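Local coordinates for 450aa long hypothetical fmu protein (PDB 2YXL), which probably methylates cytosine at carbon 5 in RNA, using S-adenosylmethionine as methyl donor, at residues W186-V191 with P219-I224; V243-S248 with S437-F442. All blocks are in the same frame, centred on the assembly; numbering follows the deposited sequence.

Contact 1 of 2, residues W186-V191 with P219-I224; sequences WISIRV and PTILKI
I189 and L222 sit opposite each other as a hydrogen-bonded pair in the antiparallel pairing of strand 186-191 with residues 220-224. L222 N gives I189 O a bond of 2.8 Å, and I189 N returns one to L222 O. I187 and I224 repeat the exchange, with I187 N 2.7 Å from I224 O, and V191 N ends the run on T220 O. On the tightly packed side I189, V191, L222 and I224 form the buried core, with I187 at its partly exposed margin. Here V191 CG2 meets L222 CD1 at 3.7 Å, while I189 CG1 lies across L222 CB at 4.0 Å. I224 CG1 is set between the backbone N and the carbonyl carbon (chi1 65°), a rotation that lays it against I187 O as well as I187 CB. Helix 198-207 packs on V191, L222 and I224 through V201, I202 and L205. The other side is more polar, although I221 CD1 reaches R190 CB at 3.7 Å. S188 OG, while bonded to the carbonyl of Q244, also touches I221 CG2. The guanidinium of R190 leads off to E279 and Q244 and, by a weak bond, to G272 of the predicted S-adenosylmethionine-binding loop. Looser packing is found at the W186 end, which is partly exposed. There the benzo edge of the indole lies alongside the K223 to I224 peptide, with CZ3 3.6 Å from K223 O and CE3 3.9 Å from K223 CB. An alanine in place of W186 would probably uncover this peptide and K223 CB and take away one of the side chains packed on V213. Strand 186-191, helix 198-207 and strand 212-214 form a split beta-alpha-beta unit with strand 221-225 inserted between its two strands, consistent with the ferredoxin-like domain assigned to RsmB/NOP methyltransferases.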
ATOM      1  N   TRP A 186      10.044  -3.837  -7.996  1.00 44.15           N
ATOM      2  CA  TRP A 186      10.602  -2.521  -7.647  1.00 43.79           C
ATOM      3  C   TRP A 186      10.027  -1.897  -6.371  1.00 43.48           C
ATOM      4  O   TRP A 186       8.827  -1.977  -6.106  1.00 43.49           O
ATOM      5  CB  TRP A 186      10.477  -1.544  -8.825  1.00 43.88           C
ATOM      6  CG  TRP A 186      11.272  -1.968 -10.028  1.00 44.09           C
ATOM      7  CD1 TRP A 186      10.862  -2.807 -11.024  1.00 44.18           C
ATOM      8  CD2 TRP A 186      12.618  -1.588 -10.351  1.00 44.04           C
ATOM      9  NE1 TRP A 186      11.865  -2.970 -11.951  1.00 44.45           N
ATOM     10  CE2 TRP A 186      12.955  -2.234 -11.564  1.00 44.22           C
ATOM     11  CE3 TRP A 186      13.572  -0.765  -9.736  1.00 43.73           C
ATOM     12  CZ2 TRP A 186      14.205  -2.082 -12.176  1.00 43.94           C
ATOM     13  CZ3 TRP A 186      14.815  -0.615 -10.343  1.00 43.95           C
ATOM     14  CH2 TRP A 186      15.119  -1.271 -11.553  1.00 44.09           C
ATOM     15  N   ILE A 187      10.909  -1.275  -5.591  1.00 42.90           N
ATOM     16  CA  ILE A 187      10.544  -0.625  -4.337  1.00 42.22           C
ATOM     17  C   ILE A 187      10.931   0.847  -4.428  1.00 41.92           C
ATOM     18  O   ILE A 187      12.042   1.182  -4.850  1.00 41.89           O
ATOM     19  CB  ILE A 187      11.247  -1.281  -3.122  1.00 42.22           C
ATOM     20  CG1 ILE A 187      10.893  -2.770  -3.027  1.00 42.24           C
ATOM     21  CG2 ILE A 187      10.876  -0.561  -1.819  1.00 41.99           C
ATOM     22  CD1 ILE A 187      11.974  -3.634  -2.381  1.00 41.91           C
ATOM     23  N   SER A 188      10.007   1.716  -4.028  1.00 41.36           N
ATOM     24  CA  SER A 188      10.218   3.151  -4.077  1.00 40.93           C
ATOM     25  C   SER A 188      10.615   3.693  -2.704  1.00 40.71           C
ATOM     26  O   SER A 188       9.948   3.420  -1.705  1.00 40.74           O
ATOM     27  CB  SER A 188       8.958   3.840  -4.593  1.00 40.79           C
ATOM     28  OG  SER A 188       9.176   5.228  -4.771  1.00 41.31           O
ATOM     29  N   ILE A 189      11.709   4.452  -2.661  1.00 40.55           N
ATOM     30  CA  ILE A 189      12.218   5.039  -1.414  1.00 40.48           C
ATOM     31  C   ILE A 189      12.533   6.527  -1.573  1.00 40.58           C
ATOM     32  O   ILE A 189      12.824   6.993  -2.675  1.00 40.57           O
ATOM     33  CB  ILE A 189      13.485   4.301  -0.873  1.00 40.53           C
ATOM     34  CG1 ILE A 189      14.629   4.325  -1.900  1.00 40.50           C
ATOM     35  CG2 ILE A 189      13.150   2.869  -0.448  1.00 40.19           C
ATOM     36  CD1 ILE A 189      15.997   4.001  -1.321  1.00 40.40           C
ATOM     37  N   ARG A 190      12.463   7.269  -0.468  1.00 40.64           N
ATOM     38  CA  ARG A 190      12.861   8.675  -0.460  1.00 40.59           C
ATOM     39  C   ARG A 190      14.146   8.850   0.339  1.00 40.85           C
ATOM     40  O   ARG A 190      14.318   8.236   1.395  1.00 40.87           O
ATOM     41  CB  ARG A 190      11.756   9.567   0.112  1.00 40.52           C
ATOM     42  CG  ARG A 190      11.885  11.030  -0.301  1.00 40.28           C
ATOM     43  CD  ARG A 190      10.903  11.946   0.426  1.00 40.30           C
ATOM     44  NE  ARG A 190      11.319  12.218   1.800  1.00 39.45           N
ATOM     45  CZ  ARG A 190      10.702  11.760   2.887  1.00 39.27           C
ATOM     46  NH1 ARG A 190       9.610  11.006   2.788  1.00 39.15           N
ATOM     47  NH2 ARG A 190      11.174  12.070   4.084  1.00 38.99           N
ATOM     48  N   VAL A 191      15.043   9.686  -0.178  1.00 41.05           N
ATOM     49  CA  VAL A 191      16.295  10.009   0.498  1.00 41.27           C
ATOM     50  C   VAL A 191      16.082  11.194   1.441  1.00 41.57           C
ATOM     51  O   VAL A 191      15.588  12.248   1.032  1.00 41.59           O
ATOM     52  CB  VAL A 191      17.433  10.306  -0.522  1.00 41.26           C
ATOM     53  CG1 VAL A 191      18.661  10.896   0.166  1.00 41.02           C
ATOM     54  CG2 VAL A 191      17.811   9.042  -1.277  1.00 41.10           C
ATOM     55  N   PRO A 219      13.741  13.996  -7.779  1.00 40.50           N
ATOM     56  CA  PRO A 219      15.097  13.441  -7.743  1.00 40.45           C
ATOM     57  C   PRO A 219      15.547  12.891  -6.386  1.00 40.48           C
ATOM     58  O   PRO A 219      16.641  12.324  -6.290  1.00 40.57           O
ATOM     59  CB  PRO A 219      15.973  14.629  -8.161  1.00 40.52           C
ATOM     60  CG  PRO A 219      15.051  15.545  -8.892  1.00 40.55           C
ATOM     61  CD  PRO A 219      13.756  15.419  -8.165  1.00 40.51           C
ATOM     62  N   THR A 220      14.721  13.049  -5.352  1.00 40.32           N
ATOM     63  CA  THR A 220      15.012  12.434  -4.055  1.00 40.26           C
ATOM     64  C   THR A 220      14.360  11.056  -3.924  1.00 40.23           C
ATOM     65  O   THR A 220      14.598  10.339  -2.947  1.00 40.22           O
ATOM     66  CB  THR A 220      14.606  13.334  -2.869  1.00 40.23           C
ATOM     67  OG1 THR A 220      13.285  13.842  -3.075  1.00 40.56           O
ATOM     68  CG2 THR A 220      15.574  14.491  -2.718  1.00 39.88           C
ATOM     69  N   ILE A 221      13.545  10.697  -4.916  1.00 40.17           N
ATOM     70  CA  ILE A 221      12.911   9.382  -4.977  1.00 40.21           C
ATOM     71  C   ILE A 221      13.748   8.413  -5.817  1.00 40.49           C
ATOM     72  O   ILE A 221      14.174   8.739  -6.932  1.00 40.53           O
ATOM     73  CB  ILE A 221      11.450   9.470  -5.517  1.00 40.19           C
ATOM     74  CG1 ILE A 221      10.522  10.132  -4.483  1.00 40.04           C
ATOM     75  CG2 ILE A 221      10.914   8.093  -5.940  1.00 39.63           C
ATOM     76  CD1 ILE A 221      10.189   9.268  -3.260  1.00 39.39           C
ATOM     77  N   LEU A 222      13.987   7.228  -5.266  1.00 40.63           N
ATOM     78  CA  LEU A 222      14.720   6.185  -5.968  1.00 40.93           C
ATOM     79  C   LEU A 222      13.888   4.925  -6.061  1.00 41.37           C
ATOM     80  O   LEU A 222      13.247   4.518  -5.089  1.00 41.47           O
ATOM     81  CB  LEU A 222      16.040   5.866  -5.256  1.00 40.74           C
ATOM     82  CG  LEU A 222      17.003   6.999  -4.889  1.00 40.35           C
ATOM     83  CD1 LEU A 222      18.091   6.462  -3.977  1.00 40.06           C
ATOM     84  CD2 LEU A 222      17.600   7.661  -6.126  1.00 39.48           C
ATOM     85  N   LYS A 223      13.897   4.307  -7.235  1.00 41.91           N
ATOM     86  CA  LYS A 223      13.327   2.978  -7.386  1.00 42.55           C
ATOM     87  C   LYS A 223      14.459   1.961  -7.321  1.00 42.46           C
ATOM     88  O   LYS A 223      15.440   2.061  -8.060  1.00 42.58           O
ATOM     89  CB  LYS A 223      12.516   2.865  -8.679  1.00 42.59           C
ATOM     90  CG  LYS A 223      11.261   3.741  -8.674  1.00 43.40           C
ATOM     91  CD  LYS A 223      10.522   3.724 -10.013  1.00 43.67           C
ATOM     92  CE  LYS A 223       9.167   4.456  -9.918  1.00 44.98           C
ATOM     93  NZ  LYS A 223       9.291   5.953  -9.798  1.00 46.83           N
ATOM     94  N   ILE A 224      14.340   1.016  -6.394  1.00 42.54           N
ATOM     95  CA  ILE A 224      15.336  -0.039  -6.229  1.00 42.56           C
ATOM     96  C   ILE A 224      14.717  -1.405  -6.503  1.00 42.73           C
ATOM     97  O   ILE A 224      13.573  -1.664  -6.127  1.00 42.80           O
ATOM     98  CB  ILE A 224      16.036   0.005  -4.836  1.00 42.50           C
ATOM     99  CG1 ILE A 224      15.049  -0.273  -3.694  1.00 42.67           C
ATOM    100  CG2 ILE A 224      16.750   1.343  -4.636  1.00 42.32           C
ATOM    101  CD1 ILE A 224      15.707  -0.590  -2.355  1.00 42.52           C
TER

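Contact 2 of 2, residues V243-S248 with S437-F442; sequences VQEEAS and STIGFF
T438 meets the start of helix 246-255 with its hydroxyl: OG1, anti to its own backbone N (chi1 -169°), accepts the A247 N-H at 3.1 Å with an angle of 156° at the hydrogen. OG1 also shares a water with E246 N and E245 OE1; the water accepts from that N-H and donates to the carboxylate, whose OE2 is paired with K348. T438 CG2 rests on A247 CB, 3.9 Å away. I439 follows, its CD1 crossing the bent E245 side chain 3.8 Å from CG, while its CG1 lies 4.0 Å from A247 CB. Beyond G440, the ring of F441 closes on the helix. A247 CB touches its CG at 3.7 Å, A247 O and S248 N lie over one face near the rim, and S248 OG approaches CE2 at 3.6 Å. F441 also lies close to C390, the predicted nucleophile, and S248 OG has a weak hydrogen bond to K273 of the predicted cofactor loop. With E245 at the N-cap, two first-turn N-H groups are thus satisfied by T438, distant in sequence, and a water; the E245 carboxylate, joined to E246 N through that water, could favour the positive helix end, though K348 would partly balance its charge.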
ATOM      1  N   VAL A 243      10.669   4.286   2.975  1.00 38.75           N
ATOM      2  CA  VAL A 243       9.802   3.760   1.917  1.00 38.85           C
ATOM      3  C   VAL A 243       8.651   4.728   1.646  1.00 38.82           C
ATOM      4  O   VAL A 243       7.832   4.987   2.522  1.00 39.09           O
ATOM      5  CB  VAL A 243       9.235   2.351   2.259  1.00 38.92           C
ATOM      6  CG1 VAL A 243       8.355   1.825   1.125  1.00 38.76           C
ATOM      7  CG2 VAL A 243      10.362   1.367   2.542  1.00 38.92           C
ATOM      8  N   GLN A 244       8.610   5.266   0.431  1.00 38.73           N
ATOM      9  CA  GLN A 244       7.546   6.174   0.012  1.00 38.58           C
ATOM     10  C   GLN A 244       7.400   6.150  -1.505  1.00 38.51           C
ATOM     11  O   GLN A 244       8.395   6.149  -2.230  1.00 38.21           O
ATOM     12  CB  GLN A 244       7.822   7.611   0.488  1.00 38.48           C
ATOM     13  CG  GLN A 244       6.718   8.601   0.127  1.00 38.26           C
ATOM     14  CD  GLN A 244       6.948  10.005   0.662  1.00 38.83           C
ATOM     15  OE1 GLN A 244       7.930  10.669   0.316  1.00 39.26           O
ATOM     16  NE2 GLN A 244       6.020  10.477   1.491  1.00 38.86           N
ATOM     17  N   GLU A 245       6.154   6.142  -1.968  1.00 38.59           N
ATOM     18  CA  GLU A 245       5.847   6.225  -3.391  1.00 38.83           C
ATOM     19  C   GLU A 245       6.125   7.622  -3.922  1.00 38.77           C
ATOM     20  O   GLU A 245       6.055   8.603  -3.178  1.00 38.92           O
ATOM     21  CB  GLU A 245       4.385   5.851  -3.657  1.00 38.98           C
ATOM     22  CG  GLU A 245       4.003   4.421  -3.273  1.00 39.85           C
ATOM     23  CD  GLU A 245       4.719   3.350  -4.096  1.00 41.66           C
ATOM     24  OE1 GLU A 245       5.257   3.652  -5.186  1.00 41.91           O
ATOM     25  OE2 GLU A 245       4.737   2.188  -3.645  1.00 42.68           O
ATOM     26  N   GLU A 246       6.444   7.703  -5.214  1.00 38.61           N
ATOM     27  CA  GLU A 246       6.709   8.980  -5.874  1.00 38.37           C
ATOM     28  C   GLU A 246       5.544   9.963  -5.691  1.00 38.09           C
ATOM     29  O   GLU A 246       5.758  11.129  -5.352  1.00 38.18           O
ATOM     30  CB  GLU A 246       7.015   8.766  -7.361  1.00 38.25           C
ATOM     31  CG  GLU A 246       7.500  10.016  -8.088  1.00 37.92           C
ATOM     32  CD  GLU A 246       7.540   9.837  -9.593  1.00 38.53           C
ATOM     33  OE1 GLU A 246       8.646   9.640 -10.141  1.00 40.29           O
ATOM     34  OE2 GLU A 246       6.470   9.875 -10.232  1.00 38.49           O
ATOM     35  N   ALA A 247       4.322   9.477  -5.906  1.00 37.77           N
ATOM     36  CA  ALA A 247       3.111  10.287  -5.764  1.00 37.64           C
ATOM     37  C   ALA A 247       2.971  10.916  -4.371  1.00 37.65           C
ATOM     38  O   ALA A 247       2.566  12.072  -4.241  1.00 37.40           O
ATOM     39  CB  ALA A 247       1.878   9.462  -6.109  1.00 37.36           C
ATOM     40  N   SER A 248       3.324  10.152  -3.341  1.00 37.72           N
ATOM     41  CA  SER A 248       3.286  10.636  -1.966  1.00 37.99           C
ATOM     42  C   SER A 248       4.327  11.720  -1.686  1.00 38.15           C
ATOM     43  O   SER A 248       4.070  12.645  -0.913  1.00 38.37           O
ATOM     44  CB  SER A 248       3.461   9.477  -0.990  1.00 37.99           C
ATOM     45  OG  SER A 248       2.361   8.586  -1.062  1.00 38.28           O
ATOM     46  N   SER A 437       3.623   5.212 -13.652  1.00 33.09           N
ATOM     47  CA  SER A 437       4.399   4.201 -12.913  1.00 33.25           C
ATOM     48  C   SER A 437       4.574   4.536 -11.426  1.00 33.12           C
ATOM     49  O   SER A 437       5.631   4.301 -10.833  1.00 33.35           O
ATOM     50  CB  SER A 437       5.755   3.945 -13.580  1.00 33.18           C
ATOM     51  OG  SER A 437       5.575   3.359 -14.854  1.00 33.74           O
ATOM     52  N   THR A 438       3.526   5.107 -10.846  1.00 32.91           N
ATOM     53  CA  THR A 438       3.421   5.296  -9.404  1.00 32.66           C
ATOM     54  C   THR A 438       1.998   4.884  -9.025  1.00 32.41           C
ATOM     55  O   THR A 438       1.213   4.533  -9.905  1.00 32.38           O
ATOM     56  CB  THR A 438       3.762   6.758  -8.988  1.00 32.74           C
ATOM     57  OG1 THR A 438       3.892   6.844  -7.564  1.00 32.56           O
ATOM     58  CG2 THR A 438       2.707   7.755  -9.483  1.00 32.60           C
ATOM     59  N   ILE A 439       1.672   4.898  -7.736  1.00 32.30           N
ATOM     60  CA  ILE A 439       0.311   4.580  -7.277  1.00 32.03           C
ATOM     61  C   ILE A 439      -0.726   5.598  -7.763  1.00 32.10           C
ATOM     62  O   ILE A 439      -0.389   6.749  -8.044  1.00 32.04           O
ATOM     63  CB  ILE A 439       0.233   4.483  -5.733  1.00 32.14           C
ATOM     64  CG1 ILE A 439       0.814   5.750  -5.079  1.00 31.83           C
ATOM     65  CG2 ILE A 439       0.929   3.208  -5.243  1.00 31.98           C
ATOM     66  CD1 ILE A 439       0.499   5.904  -3.599  1.00 31.65           C
ATOM     67  N   GLY A 440      -1.980   5.162  -7.872  1.00 32.20           N
ATOM     68  CA  GLY A 440      -3.101   6.068  -8.138  1.00 32.11           C
ATOM     69  C   GLY A 440      -3.218   7.074  -7.007  1.00 32.08           C
ATOM     70  O   GLY A 440      -3.222   6.700  -5.835  1.00 32.34           O
ATOM     71  N   PHE A 441      -3.302   8.353  -7.350  1.00 31.90           N
ATOM     72  CA  PHE A 441      -3.244   9.411  -6.346  1.00 31.74           C
ATOM     73  C   PHE A 441      -4.080  10.619  -6.752  1.00 31.76           C
ATOM     74  O   PHE A 441      -4.357  10.823  -7.938  1.00 31.91           O
ATOM     75  CB  PHE A 441      -1.790   9.832  -6.136  1.00 31.53           C
ATOM     76  CG  PHE A 441      -1.437  10.139  -4.709  1.00 30.95           C
ATOM     77  CD1 PHE A 441      -1.368  11.455  -4.265  1.00 30.51           C
ATOM     78  CD2 PHE A 441      -1.153   9.115  -3.815  1.00 30.71           C
ATOM     79  CE1 PHE A 441      -1.026  11.748  -2.949  1.00 30.32           C
ATOM     80  CE2 PHE A 441      -0.810   9.394  -2.493  1.00 30.96           C
ATOM     81  CZ  PHE A 441      -0.749  10.716  -2.059  1.00 31.02           C
ATOM     82  N   PHE A 442      -4.478  11.413  -5.761  1.00 31.60           N
ATOM     83  CA  PHE A 442      -5.282  12.605  -5.998  1.00 31.32           C
ATOM     84  C   PHE A 442      -4.761  13.778  -5.183  1.00 31.28           C
ATOM     85  O   PHE A 442      -4.369  13.612  -4.029  1.00 31.04           O
ATOM     86  CB  PHE A 442      -6.747  12.332  -5.665  1.00 31.46           C
ATOM     87  CG  PHE A 442      -7.654  13.512  -5.892  1.00 31.61           C
ATOM     88  CD1 PHE A 442      -8.041  13.872  -7.182  1.00 31.21           C
ATOM     89  CD2 PHE A 442      -8.127  14.258  -4.816  1.00 31.44           C
ATOM     90  CE1 PHE A 442      -8.877  14.952  -7.395  1.00 31.38           C
ATOM     91  CE2 PHE A 442      -8.967  15.343  -5.020  1.00 31.72           C
ATOM     92  CZ  PHE A 442      -9.341  15.692  -6.313  1.00 31.81           C
TER
HETATM   93  O   HOH W   1       6.042   5.301  -6.898  1.00 47.62           O

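In the fold
From the N terminus, the helices up to 173-181 precede both contacts. Contact 1 closes first, joining strand 186-191 to 219-224 around a loop that holds helix 198-207 and strand 212-214. Contact 2 opens after it, so the two loops follow in series; the second is far longer and takes in most of the Rossmann-like methyltransferase sheet before 437-442 returns to 243-248. Strand 241-243 borders 186-191 at the edge of the four-stranded sheet, and Q244, just beyond it, joins the two contacts. The chain thus passes directly from the ferredoxin-like sheet into helix 246-255, which contact 2 fastens to the residues leading into strand 441-447 of the methyltransferase sheet, near bound sinefungin.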